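Local coordinates for sulfhydryl oxidase 1 (PDB 3LLK), which uses bound FAD to catalyse the oxidation of thiols to disulfides, probably passing the electrons on to molecular oxygen, at residues Y25-E30 with T88-R93; N70-R75 with Y83-T88; W191-H196 with P235-E240; R221-A226 with L243-A248. All coordinates share one frame; numbering follows the deposited sequence.

Contact 1 of 4, residues Y25-E30 with T88-R93; sequences YILRIE and TALDDR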
# COMPACT_ATOMS: atom_id res chain seq x y z
N TYR A 25 -3.17 -6.66 9.21
CA TYR A 25 -1.99 -6.21 9.94
C TYR A 25 -2.10 -4.73 10.30
O TYR A 25 -1.72 -4.31 11.39
CB TYR A 25 -0.75 -6.46 9.08
CG TYR A 25 0.53 -6.46 9.86
CD1 TYR A 25 1.05 -7.65 10.38
CD2 TYR A 25 1.24 -5.28 10.10
CE1 TYR A 25 2.24 -7.67 11.10
CE2 TYR A 25 2.43 -5.29 10.83
CZ TYR A 25 2.92 -6.48 11.32
OH TYR A 25 4.09 -6.50 12.03
N ILE A 26 -2.61 -3.94 9.37
CA ILE A 26 -2.77 -2.51 9.61
C ILE A 26 -3.70 -2.24 10.80
O ILE A 26 -3.33 -1.56 11.76
CB ILE A 26 -3.34 -1.80 8.35
CG1 ILE A 26 -2.25 -1.69 7.28
CG2 ILE A 26 -3.90 -0.44 8.71
CD1 ILE A 26 -2.75 -1.32 5.89
N LEU A 27 -4.91 -2.79 10.73
CA LEU A 27 -5.91 -2.58 11.76
C LEU A 27 -5.64 -3.21 13.12
O LEU A 27 -5.94 -2.59 14.14
CB LEU A 27 -7.28 -3.07 11.24
CG LEU A 27 -7.82 -2.39 9.97
CD1 LEU A 27 -8.97 -3.23 9.41
CD2 LEU A 27 -8.30 -0.98 10.28
N ARG A 28 -5.08 -4.41 13.15
CA ARG A 28 -4.81 -5.11 14.40
C ARG A 28 -3.41 -4.89 14.98
O ARG A 28 -3.23 -4.95 16.20
CB ARG A 28 -5.02 -6.63 14.21
CG ARG A 28 -6.41 -7.04 13.77
CD ARG A 28 -7.41 -6.80 14.88
NE ARG A 28 -8.69 -7.45 14.63
CZ ARG A 28 -9.72 -7.41 15.48
NH1 ARG A 28 -9.61 -6.74 16.62
NH2 ARG A 28 -10.85 -8.04 15.20
N ILE A 29 -2.42 -4.64 14.12
CA ILE A 29 -1.07 -4.44 14.62
C ILE A 29 -0.59 -2.99 14.59
O ILE A 29 -0.41 -2.38 15.64
CB ILE A 29 -0.05 -5.30 13.83
CG1 ILE A 29 -0.46 -6.77 13.89
CG2 ILE A 29 1.34 -5.11 14.40
CD1 ILE A 29 -0.44 -7.36 15.27
N GLU A 30 -0.41 -2.43 13.40
CA GLU A 30 0.08 -1.06 13.30
C GLU A 30 -0.77 -0.03 14.04
O GLU A 30 -0.24 0.77 14.83
CB GLU A 30 0.24 -0.65 11.84
CG GLU A 30 1.15 -1.58 11.07
CD GLU A 30 2.20 -0.83 10.28
OE1 GLU A 30 1.82 -0.02 9.41
OE2 GLU A 30 3.41 -1.04 10.55
N THR A 88 -12.97 -3.09 19.64
CA THR A 88 -14.32 -3.57 19.87
C THR A 88 -15.14 -3.39 18.60
O THR A 88 -15.94 -4.26 18.25
CB THR A 88 -14.98 -2.83 21.05
OG1 THR A 88 -14.24 -3.11 22.25
CG2 THR A 88 -16.42 -3.28 21.23
N ALA A 89 -14.93 -2.28 17.90
CA ALA A 89 -15.65 -2.00 16.66
C ALA A 89 -15.26 -3.00 15.57
O ALA A 89 -16.10 -3.42 14.76
CB ALA A 89 -15.37 -0.57 16.19
N LEU A 90 -13.98 -3.37 15.53
CA LEU A 90 -13.48 -4.34 14.56
C LEU A 90 -14.09 -5.71 14.89
O LEU A 90 -14.58 -6.40 14.00
CB LEU A 90 -11.95 -4.44 14.63
CG LEU A 90 -11.11 -3.20 14.29
CD1 LEU A 90 -9.64 -3.52 14.48
CD2 LEU A 90 -11.38 -2.76 12.86
N ASP A 91 -14.06 -6.09 16.17
CA ASP A 91 -14.60 -7.37 16.60
C ASP A 91 -16.09 -7.46 16.29
O ASP A 91 -16.57 -8.48 15.81
CB ASP A 91 -14.39 -7.59 18.11
CG ASP A 91 -12.92 -7.60 18.51
OD1 ASP A 91 -12.05 -7.82 17.64
OD2 ASP A 91 -12.64 -7.39 19.72
N ASP A 92 -16.83 -6.38 16.56
CA ASP A 92 -18.26 -6.34 16.30
C ASP A 92 -18.58 -6.53 14.83
O ASP A 92 -19.61 -7.10 14.47
CB ASP A 92 -18.87 -5.02 16.76
CG ASP A 92 -19.00 -4.94 18.27
OD1 ASP A 92 -18.72 -5.95 18.94
OD2 ASP A 92 -19.38 -3.86 18.76
N ARG A 93 -17.67 -6.06 13.98
CA ARG A 93 -17.84 -6.17 12.55
C ARG A 93 -17.19 -7.43 11.98
O ARG A 93 -17.01 -7.57 10.77
CB ARG A 93 -17.32 -4.90 11.89
CG ARG A 93 -18.18 -3.70 12.29
CD ARG A 93 -17.59 -2.34 11.96
NE ARG A 93 -18.51 -1.28 12.34
CZ ARG A 93 -18.85 -0.98 13.60
NH1 ARG A 93 -18.34 -1.66 14.62
NH2 ARG A 93 -19.74 -0.02 13.84
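Arg28 reaches from helix 16-30 across to Asp91 near the end of helix 83-92, its guanidinium edge turned to the carboxylate. The two flat groups are nearly coplanar, 29° apart. Arg28 NH1 bonds to Asp91 OD1 at 2.9 Å; the oxygen lies close to the guanidinium plane, whereas the nitrogen meets it on the syn side but well out of the carboxylate plane. Arg28 NH2 is modelled 2.7 Å from the same Asp91 OD1, but its position is less sure, so this second bond is less certain. The bend at chi2 (-69°) turns the arginine chain toward helix 83-92 and over Leu90, whose CB lies over one guanidinium face, 3.8 Å from Arg28 CZ. Arginine suits this place because its edge can bind an acid while its face rests on hydrocarbon. Leu90 and Arg28 run past each other in opposite directions, and the CD1 branch of Leu90 reaches Leu27, 3.8 Å from its backbone O and 4.0 Å from its CB. Charge thus lies toward the outside and two buried leucines beneath it. Each ion has a second partner, Glu95 for Arg28 NE and Lys87 for Asp91 OD2. The axes of the two short segments come within 11.4 Å, at 140°, nearer antiparallel than parallel; Leu27 also touches Phe65 of helix 60-75, and Ile26 packs on helix 118-134.

Contact 2 of 4, residues N70-R75 with Y83-T88; sequences NEWLKR and YSFFKT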
# COMPACT_ATOMS: atom_id res chain seq x y z
N ASN A 70 -15.44 2.52 8.18
CA ASN A 70 -15.33 3.90 7.74
C ASN A 70 -16.44 4.74 8.38
O ASN A 70 -16.18 5.81 8.95
CB ASN A 70 -15.44 3.99 6.22
CG ASN A 70 -15.08 5.36 5.68
OD1 ASN A 70 -15.59 5.79 4.65
ND2 ASN A 70 -14.18 6.05 6.37
N GLU A 71 -17.67 4.24 8.30
CA GLU A 71 -18.83 4.95 8.86
C GLU A 71 -18.77 5.05 10.38
O GLU A 71 -19.16 6.07 10.96
CB GLU A 71 -20.13 4.26 8.42
CG GLU A 71 -20.45 4.47 6.95
CD GLU A 71 -20.31 5.93 6.53
OE1 GLU A 71 -20.89 6.81 7.21
OE2 GLU A 71 -19.62 6.20 5.53
N TRP A 72 -18.28 4.00 11.03
CA TRP A 72 -18.16 4.02 12.48
C TRP A 72 -17.20 5.15 12.88
O TRP A 72 -17.46 5.89 13.83
CB TRP A 72 -17.62 2.70 13.00
CG TRP A 72 -17.47 2.68 14.49
CD1 TRP A 72 -18.45 2.42 15.41
CD2 TRP A 72 -16.28 2.96 15.24
NE1 TRP A 72 -17.94 2.51 16.68
CE2 TRP A 72 -16.61 2.85 16.61
CE3 TRP A 72 -14.97 3.30 14.89
CZ2 TRP A 72 -15.68 3.06 17.63
CZ3 TRP A 72 -14.03 3.51 15.90
CH2 TRP A 72 -14.40 3.39 17.26
N LEU A 73 -16.09 5.26 12.16
CA LEU A 73 -15.09 6.30 12.43
C LEU A 73 -15.68 7.69 12.23
O LEU A 73 -15.47 8.58 13.05
CB LEU A 73 -13.88 6.13 11.51
CG LEU A 73 -12.89 5.02 11.86
CD1 LEU A 73 -11.84 4.89 10.75
CD2 LEU A 73 -12.22 5.36 13.19
N LYS A 74 -16.41 7.86 11.12
CA LYS A 74 -17.03 9.13 10.80
C LYS A 74 -18.00 9.58 11.88
O LYS A 74 -18.17 10.78 12.10
CB LYS A 74 -17.74 9.04 9.44
CG LYS A 74 -16.79 9.06 8.25
CD LYS A 74 -17.47 8.60 6.96
CE LYS A 74 -18.64 9.48 6.58
NZ LYS A 74 -19.36 8.96 5.38
N ARG A 75 -18.64 8.63 12.56
CA ARG A 75 -19.58 8.97 13.61
C ARG A 75 -18.93 9.39 14.92
O ARG A 75 -19.51 10.18 15.67
CB ARG A 75 -20.53 7.80 13.87
CG ARG A 75 -21.69 7.74 12.90
CD ARG A 75 -22.53 6.53 13.17
NE ARG A 75 -21.79 5.30 12.88
CZ ARG A 75 -22.18 4.09 13.26
NH1 ARG A 75 -23.30 3.94 13.96
NH2 ARG A 75 -21.45 3.03 12.95
N TYR A 83 -7.71 2.82 21.54
CA TYR A 83 -7.59 1.70 20.63
C TYR A 83 -8.52 0.57 21.05
O TYR A 83 -9.11 -0.11 20.20
CB TYR A 83 -6.16 1.18 20.56
CG TYR A 83 -6.04 0.07 19.56
CD1 TYR A 83 -6.15 0.34 18.19
CD2 TYR A 83 -5.94 -1.26 19.97
CE1 TYR A 83 -6.17 -0.70 17.26
CE2 TYR A 83 -5.95 -2.30 19.05
CZ TYR A 83 -6.07 -2.01 17.69
OH TYR A 83 -6.12 -3.04 16.79
N SER A 84 -8.65 0.35 22.35
CA SER A 84 -9.51 -0.72 22.85
C SER A 84 -10.93 -0.55 22.30
O SER A 84 -11.61 -1.53 21.99
CB SER A 84 -9.52 -0.76 24.39
OG SER A 84 -9.85 0.50 24.95
N PHE A 85 -11.37 0.70 22.18
CA PHE A 85 -12.69 1.02 21.66
C PHE A 85 -12.75 0.70 20.16
O PHE A 85 -13.78 0.26 19.66
CB PHE A 85 -12.97 2.51 21.91
CG PHE A 85 -14.40 2.90 21.66
CD1 PHE A 85 -15.45 2.15 22.19
CD2 PHE A 85 -14.69 4.05 20.93
CE1 PHE A 85 -16.78 2.54 21.99
CE2 PHE A 85 -16.02 4.45 20.73
CZ PHE A 85 -17.06 3.69 21.26
N PHE A 86 -11.66 0.95 19.45
CA PHE A 86 -11.58 0.66 18.02
C PHE A 86 -11.55 -0.86 17.82
O PHE A 86 -12.13 -1.38 16.87
CB PHE A 86 -10.31 1.29 17.43
CG PHE A 86 -10.17 1.13 15.93
CD1 PHE A 86 -11.06 1.75 15.06
CD2 PHE A 86 -9.10 0.42 15.39
CE1 PHE A 86 -10.89 1.67 13.67
CE2 PHE A 86 -8.92 0.32 14.00
CZ PHE A 86 -9.81 0.96 13.14
N LYS A 87 -10.87 -1.58 18.71
CA LYS A 87 -10.77 -3.04 18.62
C LYS A 87 -12.16 -3.67 18.76
O LYS A 87 -12.47 -4.67 18.11
CB LYS A 87 -9.87 -3.60 19.73
CG LYS A 87 -9.90 -5.12 19.85
CD LYS A 87 -8.94 -5.61 20.91
CE LYS A 87 -9.04 -7.11 21.10
NZ LYS A 87 -10.42 -7.48 21.54
N THR A 88 -12.97 -3.09 19.64
CA THR A 88 -14.32 -3.57 19.87
C THR A 88 -15.14 -3.39 18.60
O THR A 88 -15.94 -4.26 18.25
CB THR A 88 -14.98 -2.83 21.05
OG1 THR A 88 -14.24 -3.11 22.25
CG2 THR A 88 -16.42 -3.28 21.23
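Trp72 of helix 60-75 meets two phenylalanines of helix 83-92, Phe85 and Phe86, in an aromatic cluster between the two helices of a hairpin whose connection includes the short strand 80-82. Trp72 and Phe86 are buried, while Phe85 lies toward the surface. The segments run 142° apart, with axes 11.8 Å from each other at closest approach, a separation that bulky rings can bridge. The far side of the indole does the touching. Its CZ2 comes over one face of the Phe85 ring, 3.4 Å from Phe85 CE2, and the two six-membered rings are inclined at 58°, neither stacked nor perpendicular. Trp72 CZ3 meets the edge of Phe86 instead, lying in that ring's plane, 3.6 Å from Phe86 CD1. Leu73 joins in on the same ring, its CD2 methyl approaching Phe86 CE1 obliquely, at 4.0 Å. One indole therefore serves both phenylalanines, which is why a wide, flat residue fits here. The extended first torsion of Trp72, with CG opposite the backbone N (chi1 180°), carries the ring across to the facing helix. With an alanine here, the face of Phe85 and the edge of Phe86 would probably lose their shared partner, and a gap is likely to open between the helices.

Farther out, Arg93 and Gln76 probably help to place the rings, touching Trp72 and Phe85 respectively. Leu27 of helix 16-30 lies against Phe86, while Val49 of helix 39-55 lies against Leu73, so the hairpin is wedged among other helices of the domain. Gln76 also hydrogen-bonds through its NE2 to the backbone oxygen Trp72 O.

Contact 3 of 4, residues W191-H196 with P235-E240; sequences WLWSSH and PVWDVE. With FAD (flavin-adenine dinucleotide), chain D.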
# COMPACT_ATOMS: atom_id res chain seq x y z
N TRP A 191 4.49 8.74 -9.52
CA TRP A 191 5.30 9.26 -8.42
C TRP A 191 5.63 8.15 -7.42
O TRP A 191 6.77 8.03 -6.96
CB TRP A 191 4.58 10.38 -7.66
CG TRP A 191 5.46 10.96 -6.59
CD1 TRP A 191 6.36 11.98 -6.74
CD2 TRP A 191 5.63 10.49 -5.24
NE1 TRP A 191 7.08 12.16 -5.59
CE2 TRP A 191 6.65 11.26 -4.65
CE3 TRP A 191 5.02 9.48 -4.49
CZ2 TRP A 191 7.08 11.06 -3.33
CZ3 TRP A 191 5.44 9.28 -3.17
CH2 TRP A 191 6.47 10.07 -2.61
N LEU A 192 4.63 7.35 -7.08
CA LEU A 192 4.83 6.26 -6.11
C LEU A 192 5.73 5.19 -6.72
O LEU A 192 6.59 4.62 -6.05
CB LEU A 192 3.49 5.64 -5.72
CG LEU A 192 3.53 4.70 -4.51
CD1 LEU A 192 4.05 5.43 -3.29
CD2 LEU A 192 2.13 4.15 -4.25
N TRP A 193 5.52 4.93 -8.01
CA TRP A 193 6.30 3.94 -8.73
C TRP A 193 7.78 4.28 -8.73
O TRP A 193 8.62 3.46 -8.35
CB TRP A 193 5.79 3.84 -10.17
CG TRP A 193 6.78 3.26 -11.14
CD1 TRP A 193 7.16 1.96 -11.24
CD2 TRP A 193 7.52 3.98 -12.13
NE1 TRP A 193 8.09 1.82 -12.24
CE2 TRP A 193 8.33 3.05 -12.80
CE3 TRP A 193 7.58 5.33 -12.51
CZ2 TRP A 193 9.20 3.41 -13.85
CZ3 TRP A 193 8.44 5.70 -13.55
CH2 TRP A 193 9.24 4.74 -14.20
N SER A 194 8.11 5.50 -9.16
CA SER A 194 9.51 5.91 -9.22
C SER A 194 10.09 6.07 -7.82
O SER A 194 11.27 5.80 -7.61
CB SER A 194 9.67 7.20 -10.03
OG SER A 194 9.03 8.29 -9.42
N SER A 195 9.28 6.51 -6.87
CA SER A 195 9.77 6.67 -5.50
C SER A 195 10.12 5.28 -4.95
O SER A 195 11.10 5.12 -4.22
CB SER A 195 8.72 7.34 -4.61
OG SER A 195 8.62 8.74 -4.89
N HIS A 196 9.33 4.28 -5.30
CA HIS A 196 9.58 2.93 -4.84
C HIS A 196 10.90 2.44 -5.46
O HIS A 196 11.70 1.77 -4.80
CB HIS A 196 8.40 2.03 -5.23
CG HIS A 196 8.46 0.65 -4.64
ND1 HIS A 196 7.40 -0.23 -4.70
CD2 HIS A 196 9.45 -0.01 -3.99
CE1 HIS A 196 7.73 -1.37 -4.12
NE2 HIS A 196 8.97 -1.26 -3.68
N PRO A 235 15.38 8.66 -22.00
CA PRO A 235 15.23 8.16 -20.63
C PRO A 235 15.23 6.63 -20.53
O PRO A 235 14.97 5.93 -21.51
CB PRO A 235 13.91 8.77 -20.17
CG PRO A 235 13.14 8.91 -21.46
CD PRO A 235 14.20 9.46 -22.39
N VAL A 236 15.54 6.13 -19.35
CA VAL A 236 15.57 4.69 -19.12
C VAL A 236 14.19 4.09 -19.33
O VAL A 236 14.03 3.09 -20.03
CB VAL A 236 16.04 4.36 -17.68
CG1 VAL A 236 15.65 2.93 -17.31
CG2 VAL A 236 17.55 4.52 -17.58
N TRP A 237 13.19 4.73 -18.73
CA TRP A 237 11.83 4.25 -18.82
C TRP A 237 10.92 4.96 -19.82
O TRP A 237 10.98 6.17 -20.00
CB TRP A 237 11.15 4.36 -17.45
CG TRP A 237 11.81 3.59 -16.36
CD1 TRP A 237 12.69 4.07 -15.44
CD2 TRP A 237 11.63 2.20 -16.06
NE1 TRP A 237 13.08 3.07 -14.58
CE2 TRP A 237 12.45 1.91 -14.95
CE3 TRP A 237 10.87 1.18 -16.64
CZ2 TRP A 237 12.52 0.62 -14.39
CZ3 TRP A 237 10.94 -0.10 -16.09
CH2 TRP A 237 11.76 -0.36 -14.97
N ASP A 238 10.07 4.17 -20.48
CA ASP A 238 9.08 4.72 -21.39
C ASP A 238 7.94 5.01 -20.42
O ASP A 238 7.22 4.10 -20.01
CB ASP A 238 8.63 3.68 -22.41
CG ASP A 238 7.57 4.22 -23.37
OD1 ASP A 238 6.71 5.00 -22.92
OD2 ASP A 238 7.60 3.86 -24.56
N VAL A 239 7.80 6.26 -20.02
CA VAL A 239 6.76 6.67 -19.08
C VAL A 239 5.34 6.30 -19.48
O VAL A 239 4.52 5.92 -18.64
CB VAL A 239 6.85 8.18 -18.82
CG1 VAL A 239 5.61 8.66 -18.08
CG2 VAL A 239 8.10 8.49 -18.01
N GLU A 240 5.02 6.41 -20.77
CA GLU A 240 3.68 6.08 -21.23
C GLU A 240 3.44 4.58 -21.14
O GLU A 240 2.41 4.13 -20.65
CB GLU A 240 3.46 6.54 -22.67
CG GLU A 240 3.53 8.04 -22.86
CD GLU A 240 3.04 8.45 -24.24
OE1 GLU A 240 3.15 9.66 -24.57
OE2 GLU A 240 2.55 7.57 -24.99
PA FAD D . 8.95 -4.66 -2.04
O1A FAD D . 8.23 -4.73 -0.74
O2A FAD D . 9.91 -3.57 -2.38
O5B FAD D . 7.94 -4.74 -3.24
C5B FAD D . 6.63 -5.31 -3.19
C4B FAD D . 6.44 -5.80 -4.60
O4B FAD D . 5.87 -4.68 -5.32
C3B FAD D . 7.44 -6.59 -5.48
O3B FAD D . 7.54 -7.99 -5.22
C2B FAD D . 6.98 -6.18 -6.80
O2B FAD D . 5.98 -6.97 -7.36
C1B FAD D . 6.41 -4.76 -6.64
N9A FAD D . 7.26 -3.63 -6.87
C8A FAD D . 8.66 -3.43 -6.78
N7A FAD D . 9.10 -2.27 -7.10
C5A FAD D . 7.94 -1.61 -7.46
C6A FAD D . 7.76 -0.30 -7.96
N6A FAD D . 8.77 0.54 -8.20
N1A FAD D . 6.49 0.15 -8.28
C2A FAD D . 5.38 -0.65 -8.20
N3A FAD D . 5.55 -1.95 -7.71
C4A FAD D . 6.87 -2.38 -7.35
N1 FAD D . 13.29 -0.97 4.24
C2 FAD D . 14.57 -0.69 4.65
O2 FAD D . 15.28 -1.66 4.97
N3 FAD D . 14.83 0.67 4.58
C4 FAD D . 13.96 1.72 4.17
O4 FAD D . 14.35 2.93 4.22
C4X FAD D . 12.70 1.33 3.78
N5 FAD D . 11.71 2.31 3.45
C5X FAD D . 10.35 2.00 3.15
C6 FAD D . 9.45 3.07 2.96
C7 FAD D . 8.10 2.75 2.64
C7M FAD D . 7.18 3.96 2.44
C8 FAD D . 7.67 1.40 2.51
C8M FAD D . 6.30 0.86 2.15
C9 FAD D . 8.58 0.37 2.75
C9A FAD D . 9.93 0.58 3.12
N10 FAD D . 11.07 -0.33 3.40
C10 FAD D . 12.35 -0.06 3.81
C1' FAD D . 10.84 -1.71 3.08
C2' FAD D . 11.17 -2.20 1.71
O2' FAD D . 10.83 -1.19 0.71
C3' FAD D . 10.56 -3.49 1.25
O3' FAD D . 9.15 -3.44 1.39
C4' FAD D . 11.10 -4.81 1.77
O4' FAD D . 12.55 -4.78 1.85
C5' FAD D . 10.63 -6.05 1.14
O5' FAD D . 11.12 -6.04 -0.20
P FAD D . 10.60 -6.94 -1.35
O1P FAD D . 11.82 -7.30 -2.07
O2P FAD D . 9.79 -8.09 -0.86
O3P FAD D . 9.64 -6.07 -2.31
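Trp193 points from helix 185-203 toward Trp237, in the loop just before helix 239-249, and touches FAD on the way. Its CB rests against Leu246 of helix 239-249. With CG set opposite the backbone N (chi1 159°), the indole then passes the adenine: CD1 lies 3.5 Å from FAD N1A, which meets the ring at its edge. NE1 turns to the carbonyl oxygen of Trp218, so this buried N-H is satisfied. At the far end CZ2 and CH2 come down on one face of Trp237, with Trp193 CZ2 3.5 Å from Trp237 CD2. The planes stand at 83°, a T-shaped pair with Trp193 giving its edge; Val236 CG1 lies over the opposite face of Trp237.

Helix 185-203 belongs to the Erv1/Alr fold, a helical bundle that holds FAD, and here it supplies part of the adenine pocket. Trp193 O accepts a bond from FAD N6A at 2.9 Å, which helps to fix the rotation of the base. Three residues on, His196 lays a ring face on the adenine, its ND1 3.1 Å from FAD C5A, and gives NE2 to the phosphate oxygen FAD O2A at 2.8 Å, in a fairly straight bond (162°). A leucine in its place would probably leave that phosphate oxygen without its N-H donor and the adenine without a flat imidazole to lie against. The other imidazole nitrogen, ND1, is hydrogen-bonded to His127 NE2 of helix 118-134, a second-shell partner that helps to set the ring's orientation.

Contact 4 of 4, residues R221-A226 with L243-A248; sequences RELCSA and LNFLKA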
# COMPACT_ATOMS: atom_id res chain seq x y z
N ARG A 221 12.64 -6.25 -17.26
CA ARG A 221 12.33 -6.51 -18.67
C ARG A 221 11.48 -7.75 -18.96
O ARG A 221 10.65 -7.74 -19.87
CB ARG A 221 13.63 -6.58 -19.48
CG ARG A 221 14.21 -5.21 -19.74
CD ARG A 221 15.64 -5.26 -20.27
NE ARG A 221 16.04 -3.94 -20.76
CZ ARG A 221 15.60 -3.41 -21.90
NH1 ARG A 221 14.75 -4.08 -22.67
NH2 ARG A 221 16.01 -2.20 -22.27
N GLU A 222 11.66 -8.81 -18.18
CA GLU A 222 10.88 -10.02 -18.42
C GLU A 222 9.41 -9.81 -18.07
O GLU A 222 8.54 -10.54 -18.53
CB GLU A 222 11.46 -11.19 -17.62
CG GLU A 222 11.06 -11.20 -16.15
CD GLU A 222 11.72 -12.32 -15.38
OE1 GLU A 222 11.97 -13.39 -15.98
OE2 GLU A 222 11.98 -12.14 -14.17
N LEU A 223 9.14 -8.81 -17.24
CA LEU A 223 7.77 -8.52 -16.84
C LEU A 223 7.13 -7.54 -17.83
O LEU A 223 6.00 -7.75 -18.28
CB LEU A 223 7.75 -7.93 -15.43
CG LEU A 223 6.67 -8.44 -14.47
CD1 LEU A 223 6.70 -7.62 -13.18
CD2 LEU A 223 5.31 -8.32 -15.13
N CYS A 224 7.85 -6.48 -18.16
CA CYS A 224 7.36 -5.48 -19.12
C CYS A 224 8.52 -5.01 -19.99
O CYS A 224 9.30 -4.17 -19.58
CB CYS A 224 6.74 -4.27 -18.39
SG CYS A 224 6.17 -2.97 -19.53
N SER A 225 8.62 -5.56 -21.20
CA SER A 225 9.71 -5.18 -22.08
C SER A 225 9.53 -3.82 -22.72
O SER A 225 10.50 -3.11 -22.95
CB SER A 225 9.95 -6.24 -23.16
OG SER A 225 8.76 -6.51 -23.89
N ALA A 226 8.29 -3.44 -23.01
CA ALA A 226 8.02 -2.15 -23.65
C ALA A 226 8.26 -0.97 -22.71
O ALA A 226 8.46 0.15 -23.15
CB ALA A 226 6.58 -2.11 -24.17
N LEU A 243 3.18 3.57 -17.49
CA LEU A 243 1.89 3.92 -16.90
C LEU A 243 0.84 2.87 -17.26
O LEU A 243 0.07 2.43 -16.40
CB LEU A 243 1.42 5.30 -17.39
CG LEU A 243 0.07 5.78 -16.83
CD1 LEU A 243 0.15 5.87 -15.29
CD2 LEU A 243 -0.29 7.13 -17.44
N ASN A 244 0.81 2.46 -18.52
CA ASN A 244 -0.15 1.45 -18.97
C ASN A 244 0.11 0.12 -18.28
O ASN A 244 -0.82 -0.54 -17.83
CB ASN A 244 -0.06 1.25 -20.49
CG ASN A 244 -0.59 2.45 -21.26
OD1 ASN A 244 -1.67 2.97 -20.97
ND2 ASN A 244 0.17 2.89 -22.26
N PHE A 245 1.38 -0.27 -18.18
CA PHE A 245 1.67 -1.53 -17.51
C PHE A 245 1.18 -1.45 -16.07
O PHE A 245 0.56 -2.39 -15.56
CB PHE A 245 3.17 -1.84 -17.51
CG PHE A 245 3.54 -2.99 -16.61
CD1 PHE A 245 3.31 -4.30 -16.99
CD2 PHE A 245 4.08 -2.74 -15.34
CE1 PHE A 245 3.59 -5.36 -16.13
CE2 PHE A 245 4.36 -3.79 -14.47
CZ PHE A 245 4.12 -5.11 -14.87
N LEU A 246 1.44 -0.33 -15.41
CA LEU A 246 1.01 -0.18 -14.01
C LEU A 246 -0.52 -0.33 -13.89
O LEU A 246 -1.01 -1.05 -13.01
CB LEU A 246 1.48 1.18 -13.47
CG LEU A 246 3.00 1.34 -13.28
CD1 LEU A 246 3.33 2.80 -13.07
CD2 LEU A 246 3.49 0.51 -12.09
N LYS A 247 -1.26 0.31 -14.78
CA LYS A 247 -2.72 0.23 -14.75
C LYS A 247 -3.19 -1.20 -14.99
O LYS A 247 -4.21 -1.63 -14.44
CB LYS A 247 -3.32 1.17 -15.79
CG LYS A 247 -3.20 2.66 -15.43
CD LYS A 247 -3.71 3.55 -16.57
CE LYS A 247 -3.56 5.04 -16.27
NZ LYS A 247 -4.71 5.57 -15.48
N ALA A 248 -2.45 -1.95 -15.80
CA ALA A 248 -2.79 -3.34 -16.08
C ALA A 248 -2.40 -4.25 -14.92
O ALA A 248 -3.16 -5.13 -14.53
CB ALA A 248 -2.08 -3.80 -17.36
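Phe245 of helix 239-249 takes Cys224 over a face of its ring and Leu223 at the rim. The face contact is of the CH-pi kind: Cys224 CB stands 4.0 Å from the centroid of the Phe245 ring, only 20° from the ring normal. Beside it is a sulfur-aromatic contact, more oblique, with Cys224 SG 4.6 Å from the same centroid. A small, polarisable cysteine suits this position, since it can approach the ring closely while its sulfur remains bonded to Cys227.

The remaining contact is apolar. Leu223 crosses Phe245 at about a right angle and brings its CD2 methyl near the ring plane, 3.4 Å from Phe245 CZ. Because Phe245 CG is turned opposite its backbone N (chi1 169°), the ring extends from the helix toward the loop and can meet both residues together. Trp218 and His249 also meet the Phe245 ring, and Pro219 touches it.

The Leu223 side chain lies about 6 Å from the bound FAD. Cys224 and Cys227 form a disulfide with two residues between them, a CxxC arrangement, here in the loop that leads to helix 239-249 and held against that helix by an aromatic side chain.

How the contacts relate
The four contacts fall into two pairs on opposite sides of the chain's centre, with about 35 to 39 Å between centres from one pair to the other. Contacts 1 and 2 come first along the chain, contact 2 nested inside the loop closed by contact 1; their centres are about 9 Å apart, they share helix 83-92, and the hydroxyl of Tyr83 probably bonds to Leu27 O. Contacts 3 and 4 follow, their segments alternating, their centres about 11 Å apart and joined through helix 239-249. The first pair lies in the part of the chain related to FAD-dependent sulfhydryl oxidases, yet FAD sits with the second, consistent with a pseudo-dimer of one degenerate and one functional oxidase domain.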